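Long-range contacts in epoxide hydrolase (Aspergillus niger, PDB 3G02), which probably hydrolyses epoxides to vicinal diols and is represented here by an enantioselective variant obtained through directed evolution: residues L82-T90 and I97-E105; C209-C217 and L385-V396. The protein carries 9 engineered substitutions. One frame throughout, in Å; residues are numbered along the deposited sequence.

Interaction 1 of 2, residues L82-T90 and I97-E105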
loop_
_atom_site.group_PDB
_atom_site.type_symbol
_atom_site.label_atom_id
_atom_site.label_comp_id
_atom_site.label_asym_id
_atom_site.label_seq_id
_atom_site.Cartn_x
_atom_site.Cartn_y
_atom_site.Cartn_z
ATOM N N LEU A 82 0.834 -1.900 -31.030
ATOM C CA LEU A 82 1.506 -3.073 -30.464
ATOM C C LEU A 82 1.894 -4.059 -31.566
ATOM O O LEU A 82 3.025 -4.552 -31.611
ATOM C CB LEU A 82 0.619 -3.763 -29.420
ATOM C CG LEU A 82 0.279 -2.987 -28.141
ATOM C CD1 LEU A 82 -0.485 -3.874 -27.177
ATOM C CD2 LEU A 82 1.536 -2.469 -27.487
ATOM N N ASN A 83 0.948 -4.306 -32.470
ATOM C CA ASN A 83 1.117 -5.283 -33.541
ATOM C C ASN A 83 1.930 -4.779 -34.736
ATOM O O ASN A 83 2.131 -5.517 -35.705
ATOM C CB ASN A 83 -0.255 -5.795 -33.985
ATOM C CG ASN A 83 -0.936 -6.636 -32.917
ATOM O OD1 ASN A 83 -0.272 -7.313 -32.129
ATOM N ND2 ASN A 83 -2.262 -6.597 -32.890
ATOM N N SER A 84 2.414 -3.541 -34.648
ATOM C CA SER A 84 3.232 -2.948 -35.710
ATOM C C SER A 84 4.683 -3.430 -35.702
ATOM O O SER A 84 5.412 -3.209 -36.670
ATOM C CB SER A 84 3.175 -1.415 -35.661
ATOM O OG SER A 84 3.830 -0.897 -34.516
ATOM N N PHE A 85 5.100 -4.076 -34.613
ATOM C CA PHE A 85 6.445 -4.634 -34.499
ATOM C C PHE A 85 6.370 -6.150 -34.373
ATOM O O PHE A 85 5.352 -6.676 -33.917
ATOM C CB PHE A 85 7.175 -4.043 -33.286
ATOM C CG PHE A 85 7.623 -2.624 -33.483
ATOM C CD1 PHE A 85 8.883 -2.341 -34.003
ATOM C CD2 PHE A 85 6.780 -1.565 -33.155
ATOM C CE1 PHE A 85 9.295 -1.023 -34.190
ATOM C CE2 PHE A 85 7.186 -0.245 -33.336
ATOM C CZ PHE A 85 8.445 0.024 -33.852
ATOM N N PRO A 86 7.439 -6.861 -34.789
ATOM C CA PRO A 86 7.442 -8.317 -34.621
ATOM C C PRO A 86 7.312 -8.704 -33.150
ATOM O O PRO A 86 8.039 -8.176 -32.307
ATOM C CB PRO A 86 8.818 -8.736 -35.158
ATOM C CG PRO A 86 9.197 -7.635 -36.104
ATOM C CD PRO A 86 8.673 -6.389 -35.446
ATOM N N GLN A 87 6.361 -9.590 -32.861
ATOM C CA GLN A 87 6.211 -10.186 -31.532
ATOM C C GLN A 87 6.150 -11.696 -31.661
ATOM O O GLN A 87 5.641 -12.225 -32.657
ATOM C CB GLN A 87 4.924 -9.729 -30.851
ATOM C CG GLN A 87 4.770 -8.240 -30.623
ATOM C CD GLN A 87 3.403 -7.926 -30.068
ATOM O OE1 GLN A 87 3.196 -7.953 -28.858
ATOM N NE2 GLN A 87 2.449 -7.648 -30.950
ATOM N N PHE A 88 6.650 -12.382 -30.638
ATOM C CA PHE A 88 6.659 -13.839 -30.602
ATOM C C PHE A 88 6.417 -14.334 -29.188
ATOM O O PHE A 88 6.524 -13.570 -28.225
ATOM C CB PHE A 88 8.008 -14.380 -31.086
ATOM C CG PHE A 88 8.449 -13.834 -32.415
ATOM C CD1 PHE A 88 9.188 -12.654 -32.483
ATOM C CD2 PHE A 88 8.134 -14.502 -33.595
ATOM C CE1 PHE A 88 9.601 -12.141 -33.709
ATOM C CE2 PHE A 88 8.545 -14.001 -34.828
ATOM C CZ PHE A 88 9.279 -12.819 -34.886
ATOM N N THR A 89 6.086 -15.614 -29.063
ATOM C CA THR A 89 6.168 -16.289 -27.773
ATOM C C THR A 89 7.014 -17.538 -27.912
ATOM O O THR A 89 7.074 -18.152 -28.980
ATOM C CB THR A 89 4.790 -16.685 -27.192
ATOM O OG1 THR A 89 4.131 -17.605 -28.070
ATOM C CG2 THR A 89 3.906 -15.466 -26.969
ATOM N N THR A 90 7.677 -17.900 -26.824
ATOM C CA THR A 90 8.349 -19.184 -26.737
ATOM C C THR A 90 8.148 -19.712 -25.329
ATOM O O THR A 90 7.882 -18.939 -24.406
ATOM C CB THR A 90 9.847 -19.086 -27.108
ATOM O OG1 THR A 90 10.388 -20.404 -27.278
ATOM C CG2 THR A 90 10.644 -18.334 -26.047
ATOM N N ILE A 97 6.829 -17.146 -22.636
ATOM C CA ILE A 97 7.586 -15.899 -22.624
ATOM C C ILE A 97 7.350 -15.140 -23.916
ATOM O O ILE A 97 7.756 -15.577 -24.994
ATOM C CB ILE A 97 9.101 -16.125 -22.372
ATOM C CG1 ILE A 97 9.322 -16.838 -21.026
ATOM C CG2 ILE A 97 9.879 -14.803 -22.436
ATOM C CD1 ILE A 97 8.681 -16.141 -19.811
ATOM N N HIS A 98 6.664 -14.010 -23.785
ATOM C CA HIS A 98 6.413 -13.088 -24.877
ATOM C C HIS A 98 7.627 -12.180 -25.085
ATOM O O HIS A 98 8.324 -11.823 -24.128
ATOM C CB HIS A 98 5.159 -12.267 -24.550
ATOM C CG HIS A 98 4.997 -11.038 -25.386
ATOM N ND1 HIS A 98 5.516 -9.815 -25.018
ATOM C CD2 HIS A 98 4.372 -10.844 -26.570
ATOM C CE1 HIS A 98 5.222 -8.922 -25.946
ATOM N NE2 HIS A 98 4.528 -9.519 -26.898
ATOM N N PHE A 99 7.892 -11.820 -26.337
ATOM C CA PHE A 99 8.909 -10.813 -26.627
ATOM C C PHE A 99 8.626 -10.093 -27.928
ATOM O O PHE A 99 8.062 -10.670 -28.856
ATOM C CB PHE A 99 10.339 -11.396 -26.619
ATOM C CG PHE A 99 10.572 -12.512 -27.609
ATOM C CD1 PHE A 99 10.269 -13.830 -27.278
ATOM C CD2 PHE A 99 11.143 -12.246 -28.852
ATOM C CE1 PHE A 99 10.503 -14.867 -28.184
ATOM C CE2 PHE A 99 11.377 -13.275 -29.765
ATOM C CZ PHE A 99 11.062 -14.585 -29.428
ATOM N N ALA A 100 8.990 -8.813 -27.968
ATOM C CA ALA A 100 9.035 -8.055 -29.207
ATOM C C ALA A 100 10.489 -8.049 -29.659
ATOM O O ALA A 100 11.405 -8.205 -28.847
ATOM C CB ALA A 100 8.542 -6.635 -28.984
ATOM N N ALA A 101 10.713 -7.882 -30.960
ATOM C CA ALA A 101 12.078 -7.908 -31.471
ATOM C C ALA A 101 12.234 -7.204 -32.802
ATOM O O ALA A 101 11.310 -7.170 -33.607
ATOM C CB ALA A 101 12.571 -9.348 -31.603
ATOM N N LEU A 102 13.423 -6.644 -33.009
ATOM C CA LEU A 102 13.897 -6.330 -34.349
ATOM C C LEU A 102 15.137 -7.177 -34.565
ATOM O O LEU A 102 16.154 -6.978 -33.902
ATOM C CB LEU A 102 14.243 -4.847 -34.504
ATOM C CG LEU A 102 13.110 -3.818 -34.471
ATOM C CD1 LEU A 102 13.709 -2.425 -34.609
ATOM C CD2 LEU A 102 12.064 -4.054 -35.554
ATOM N N PHE A 103 15.030 -8.144 -35.473
ATOM C CA PHE A 103 16.163 -8.989 -35.819
ATOM C C PHE A 103 16.865 -8.485 -37.069
ATOM O O PHE A 103 16.226 -8.188 -38.077
ATOM C CB PHE A 103 15.725 -10.440 -36.028
ATOM C CG PHE A 103 15.279 -11.130 -34.771
ATOM C CD1 PHE A 103 16.183 -11.389 -33.745
ATOM C CD2 PHE A 103 13.959 -11.530 -34.622
ATOM C CE1 PHE A 103 15.770 -12.030 -32.577
ATOM C CE2 PHE A 103 13.536 -12.176 -33.461
ATOM C CZ PHE A 103 14.444 -12.427 -32.443
ATOM N N SER A 104 18.183 -8.388 -36.982
ATOM C CA SER A 104 18.998 -8.045 -38.136
ATOM C C SER A 104 19.174 -9.261 -39.039
ATOM O O SER A 104 19.074 -10.405 -38.583
ATOM C CB SER A 104 20.356 -7.535 -37.676
ATOM O OG SER A 104 21.176 -7.196 -38.783
ATOM N N GLU A 105 19.416 -9.006 -40.322
ATOM C CA GLU A 105 19.782 -10.063 -41.264
ATOM C C GLU A 105 21.305 -10.209 -41.335
ATOM O O GLU A 105 21.819 -11.096 -42.020
ATOM C CB GLU A 105 19.196 -9.789 -42.652
ATOM C CG GLU A 105 17.703 -10.093 -42.779
ATOM C CD GLU A 105 17.104 -9.622 -44.098
ATOM O OE1 GLU A 105 17.865 -9.392 -45.066
ATOM O OE2 GLU A 105 15.864 -9.486 -44.171
#
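Gln87-Thr90 lies antiparallel to Ile97-Ala100, held by backbone hydrogen bonds at alternate pairs. Phe88 and Phe99 exchange two of them, N of Phe88 to O of Phe99 at 2.8 Å and N of Phe99 to O of Phe88 at 2.9 Å. Thr90 and Ile97 form the next hydrogen-bonded pair, and Ala101 N reaches Pro86 O at 3.0 Å. These strands are the arms of a beta hairpin at the edge of the alpha/beta-hydrolase sheet.

One polar side-chain bond crosses the hairpin: His98 NE2 donates to Gln87 OE1 at 2.8 Å. The acceptor lies near the imidazole plane, while the amide stands at 88° to it. His98 ND1 is held separately by Ser149 OG, so both ring nitrogens are engaged.

Aromatic contacts occupy the face carrying Phe88 and Phe99, where Leu177 of helix 167-180 packs on Phe99 and Thr90. With Phe99 CG set between its backbone N and carbonyl carbon (chi1 59°), the ring turns back beneath Phe88, whose CB sits over one face, 3.5 Å from Phe99 CZ. The two rings, tilted by 30°, are slid apart and barely overlap. Phe88 CE1 meets the edge of Phe103 at CE2, 3.9 Å away.

At the loop end, Leu102 CD2 packs against the edge of Phe85 at CD1 (3.9 Å) and against CD of Pro86.

Interaction 2 of 2, residues C209-C217 and L385-V396. Engineered in segment 209-217: Phe216 (natural residue Leu).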
loop_
_atom_site.group_PDB
_atom_site.type_symbol
_atom_site.label_atom_id
_atom_site.label_comp_id
_atom_site.label_asym_id
_atom_site.label_seq_id
_atom_site.Cartn_x
_atom_site.Cartn_y
_atom_site.Cartn_z
ATOM N N CYS A 209 26.306 -13.507 -21.105
ATOM C CA CYS A 209 26.182 -12.060 -20.955
ATOM C C CYS A 209 27.573 -11.442 -20.936
ATOM O O CYS A 209 28.359 -11.717 -20.033
ATOM C CB CYS A 209 25.424 -11.709 -19.675
ATOM S SG CYS A 209 25.244 -9.931 -19.415
ATOM N N LYS A 210 27.872 -10.604 -21.928
ATOM C CA LYS A 210 29.231 -10.075 -22.102
ATOM C C LYS A 210 29.421 -8.641 -21.602
ATOM O O LYS A 210 30.543 -8.227 -21.303
ATOM C CB LYS A 210 29.670 -10.180 -23.569
ATOM C CG LYS A 210 29.575 -11.577 -24.174
ATOM C CD LYS A 210 30.538 -12.562 -23.520
ATOM C CE LYS A 210 30.369 -13.951 -24.107
ATOM N NZ LYS A 210 31.273 -14.947 -23.463
ATOM N N ALA A 211 28.323 -7.893 -21.519
ATOM C CA ALA A 211 28.352 -6.501 -21.077
ATOM C C ALA A 211 26.970 -6.071 -20.601
ATOM O O ALA A 211 25.958 -6.635 -21.026
ATOM C CB ALA A 211 28.837 -5.583 -22.207
ATOM N N VAL A 212 26.947 -5.079 -19.714
ATOM C CA VAL A 212 25.696 -4.580 -19.139
ATOM C C VAL A 212 25.649 -3.053 -19.171
ATOM O O VAL A 212 26.563 -2.388 -18.688
ATOM C CB VAL A 212 25.496 -5.073 -17.675
ATOM C CG1 VAL A 212 24.162 -4.595 -17.115
ATOM C CG2 VAL A 212 25.555 -6.588 -17.600
ATOM N N HIS A 213 24.575 -2.511 -19.745
ATOM C CA HIS A 213 24.290 -1.084 -19.666
ATOM C C HIS A 213 23.017 -0.878 -18.850
ATOM O O HIS A 213 21.991 -1.510 -19.123
ATOM C CB HIS A 213 24.125 -0.462 -21.054
ATOM C CG HIS A 213 23.727 0.980 -21.016
ATOM N ND1 HIS A 213 22.417 1.387 -20.864
ATOM C CD2 HIS A 213 24.464 2.112 -21.101
ATOM C CE1 HIS A 213 22.367 2.707 -20.857
ATOM N NE2 HIS A 213 23.596 3.172 -21.000
ATOM N N LEU A 214 23.097 0.006 -17.858
ATOM C CA LEU A 214 21.957 0.317 -16.988
ATOM C C LEU A 214 21.610 1.798 -17.005
ATOM O O LEU A 214 22.482 2.646 -17.188
ATOM C CB LEU A 214 22.252 -0.099 -15.544
ATOM C CG LEU A 214 22.702 -1.532 -15.248
ATOM C CD1 LEU A 214 22.923 -1.694 -13.748
ATOM C CD2 LEU A 214 21.700 -2.553 -15.764
ATOM N N ASN A 215 20.330 2.110 -16.807
ATOM C CA ASN A 215 19.921 3.492 -16.542
ATOM C C ASN A 215 19.285 3.648 -15.157
ATOM O O ASN A 215 18.587 4.629 -14.887
ATOM C CB ASN A 215 19.009 4.047 -17.644
ATOM C CG ASN A 215 17.706 3.282 -17.772
ATOM O OD1 ASN A 215 16.676 3.693 -17.237
ATOM N ND2 ASN A 215 17.746 2.169 -18.482
ATOM N N PHE A 216 19.552 2.677 -14.285
ATOM C CA PHE A 216 19.000 2.656 -12.939
ATOM C C PHE A 216 19.882 1.786 -12.062
ATOM O O PHE A 216 20.287 0.702 -12.480
ATOM C CB PHE A 216 17.580 2.077 -12.986
ATOM C CG PHE A 216 16.841 2.143 -11.676
ATOM C CD1 PHE A 216 16.044 3.244 -11.370
ATOM C CD2 PHE A 216 16.917 1.094 -10.763
ATOM C CE1 PHE A 216 15.347 3.304 -10.160
ATOM C CE2 PHE A 216 16.229 1.153 -9.551
ATOM C CZ PHE A 216 15.438 2.256 -9.256
ATOM N N CYS A 217 20.182 2.264 -10.858
ATOM C CA CYS A 217 20.903 1.466 -9.868
ATOM C C CYS A 217 20.247 1.608 -8.503
ATOM O O CYS A 217 20.064 2.717 -8.010
ATOM C CB CYS A 217 22.382 1.863 -9.800
ATOM S SG CYS A 217 23.349 0.832 -8.649
ATOM N N LEU A 385 18.622 7.594 -24.697
ATOM C CA LEU A 385 18.924 6.241 -24.245
ATOM C C LEU A 385 19.455 5.375 -25.392
ATOM O O LEU A 385 20.433 4.643 -25.219
ATOM C CB LEU A 385 17.700 5.599 -23.576
ATOM C CG LEU A 385 17.963 4.275 -22.836
ATOM C CD1 LEU A 385 18.975 4.453 -21.694
ATOM C CD2 LEU A 385 16.669 3.661 -22.319
ATOM N N LYS A 386 18.817 5.479 -26.557
ATOM C CA LYS A 386 19.274 4.779 -27.760
ATOM C C LYS A 386 20.702 5.169 -28.133
ATOM O O LYS A 386 21.530 4.307 -28.423
ATOM C CB LYS A 386 18.333 5.054 -28.934
ATOM C CG LYS A 386 18.819 4.503 -30.266
ATOM C CD LYS A 386 17.769 4.663 -31.336
ATOM C CE LYS A 386 18.364 4.464 -32.722
ATOM N NZ LYS A 386 19.332 5.547 -33.055
ATOM N N THR A 387 20.977 6.470 -28.133
ATOM C CA THR A 387 22.302 6.979 -28.483
ATOM C C THR A 387 23.363 6.479 -27.508
ATOM O O THR A 387 24.445 6.060 -27.928
ATOM C CB THR A 387 22.293 8.522 -28.566
ATOM O OG1 THR A 387 21.449 8.923 -29.653
ATOM C CG2 THR A 387 23.696 9.085 -28.790
ATOM N N ASP A 388 23.047 6.507 -26.213
ATOM C CA ASP A 388 23.958 5.995 -25.187
ATOM C C ASP A 388 24.232 4.510 -25.364
ATOM O O ASP A 388 25.386 4.081 -25.314
ATOM C CB ASP A 388 23.398 6.238 -23.787
ATOM C CG ASP A 388 23.441 7.695 -23.376
ATOM O OD1 ASP A 388 23.861 8.553 -24.190
ATOM O OD2 ASP A 388 23.041 7.980 -22.227
ATOM N N LEU A 389 23.174 3.729 -25.576
ATOM C CA LEU A 389 23.321 2.284 -25.764
ATOM C C LEU A 389 24.205 1.981 -26.964
ATOM O O LEU A 389 25.115 1.158 -26.870
ATOM C CB LEU A 389 21.962 1.588 -25.916
ATOM C CG LEU A 389 21.984 0.080 -26.223
ATOM C CD1 LEU A 389 22.633 -0.729 -25.090
ATOM C CD2 LEU A 389 20.581 -0.437 -26.528
ATOM N N THR A 390 23.931 2.655 -28.080
ATOM C CA THR A 390 24.699 2.469 -29.313
ATOM C C THR A 390 26.177 2.784 -29.088
ATOM O O THR A 390 27.046 2.002 -29.480
ATOM C CB THR A 390 24.137 3.331 -30.455
ATOM O OG1 THR A 390 22.772 2.971 -30.695
ATOM C CG2 THR A 390 24.935 3.112 -31.732
ATOM N N ALA A 391 26.453 3.916 -28.442
ATOM C CA ALA A 391 27.828 4.309 -28.121
ATOM C C ALA A 391 28.510 3.290 -27.210
ATOM O O ALA A 391 29.692 2.978 -27.390
ATOM C CB ALA A 391 27.855 5.696 -27.499
ATOM N N PHE A 392 27.760 2.763 -26.243
ATOM C CA PHE A 392 28.282 1.764 -25.310
ATOM C C PHE A 392 28.691 0.482 -26.036
ATOM O O PHE A 392 29.784 -0.042 -25.803
ATOM C CB PHE A 392 27.250 1.468 -24.212
ATOM C CG PHE A 392 27.645 0.349 -23.282
ATOM C CD1 PHE A 392 28.653 0.527 -22.337
ATOM C CD2 PHE A 392 26.998 -0.883 -23.345
ATOM C CE1 PHE A 392 29.015 -0.508 -21.476
ATOM C CE2 PHE A 392 27.353 -1.921 -22.492
ATOM C CZ PHE A 392 28.361 -1.733 -21.554
ATOM N N VAL A 393 27.821 -0.010 -26.917
ATOM C CA VAL A 393 28.089 -1.227 -27.687
ATOM C C VAL A 393 29.312 -1.031 -28.584
ATOM O O VAL A 393 30.195 -1.889 -28.634
ATOM C CB VAL A 393 26.865 -1.670 -28.532
ATOM C CG1 VAL A 393 27.200 -2.905 -29.357
ATOM C CG2 VAL A 393 25.655 -1.945 -27.639
ATOM N N GLU A 394 29.364 0.108 -29.273
ATOM C CA GLU A 394 30.498 0.442 -30.139
ATOM C C GLU A 394 31.821 0.440 -29.375
ATOM O O GLU A 394 32.846 -0.003 -29.901
ATOM C CB GLU A 394 30.277 1.792 -30.828
ATOM C CG GLU A 394 29.240 1.751 -31.944
ATOM C CD GLU A 394 28.911 3.123 -32.511
ATOM O OE1 GLU A 394 29.418 4.140 -31.984
ATOM O OE2 GLU A 394 28.133 3.187 -33.488
ATOM N N GLN A 395 31.789 0.920 -28.134
ATOM C CA GLN A 395 32.977 0.985 -27.290
ATOM C C GLN A 395 33.458 -0.390 -26.820
ATOM O O GLN A 395 34.662 -0.663 -26.838
ATOM C CB GLN A 395 32.734 1.901 -26.082
ATOM C CG GLN A 395 33.951 2.077 -25.176
ATOM C CD GLN A 395 33.669 2.897 -23.933
ATOM O OE1 GLN A 395 34.042 2.507 -22.826
ATOM N NE2 GLN A 395 33.018 4.043 -24.107
ATOM N N VAL A 396 32.526 -1.252 -26.413
ATOM C CA VAL A 396 32.888 -2.462 -25.660
ATOM C C VAL A 396 32.812 -3.805 -26.408
ATOM O O VAL A 396 33.398 -4.789 -25.955
ATOM C CB VAL A 396 32.108 -2.571 -24.305
ATOM C CG1 VAL A 396 32.191 -1.268 -23.513
ATOM C CG2 VAL A 396 30.650 -2.979 -24.527
#
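Asp388 OD2 is gripped by His370 NE2 and Ser344 OG, and the same serine hydroxyl is hydrogen-bonded to His213 NE2. Ser344 thereby bridges the contact: Asp388 CB lies 4.1 Å from His213 NE2, but OD2 of Asp388 stays 5.0 Å from that nitrogen. At the other ring nitrogen, ND1, the partner is Gln190 OE1, which also accepts from Asn215 ND2, so the histidine is fixed at both nitrogens.

His213 and Phe392 form the middle of the interface. Phe392 CG lies opposite its backbone N (chi1 174°), which carries the ring out from the helix toward the strand. One ring face receives His213 CB, 3.7 Å from Phe392 CD2, while the two aromatic planes are inclined at 54°.

Here the C-terminal helix of the alpha/beta-hydrolase fold runs nearly antiparallel to strand 209-214, the segment axes approaching to 9.7 Å. Toward the helix C terminus, Ala211 CB meets Phe392 CZ and Val396 CG2, each at 3.9 Å. At the other end Leu385 CD1 abuts the imidazole edge at His213 CE1 (3.9 Å) and also touches Asn215, whose side chain lies about 6 Å from that of His375, a predicted catalytic proton donor.

Interactions 1 and 2 lie on one mixed eight-stranded sheet, with centres about 21 Å apart and nearest atoms about 9 Å apart, so they do not touch. They come in series along the chain: the hairpin closes before strand 209-214 begins, and its helix partner arrives only at the C terminus. Interaction 1 includes strand 87-92, outermost in the sheet; interaction 2 covers an inner strand between 187-191 and 340-345. Helix 126-135 connects their surroundings, touching Gln87 and Ala100 through Tyr126 and reaching helix 382-396 through the Glu135-Lys386 salt bridge. The hairpin lies away from the predicted catalytic residues, whereas the end of strand 209-214 leads to Asn215, near the predicted nucleophile Asp193 and the predicted proton donor His375.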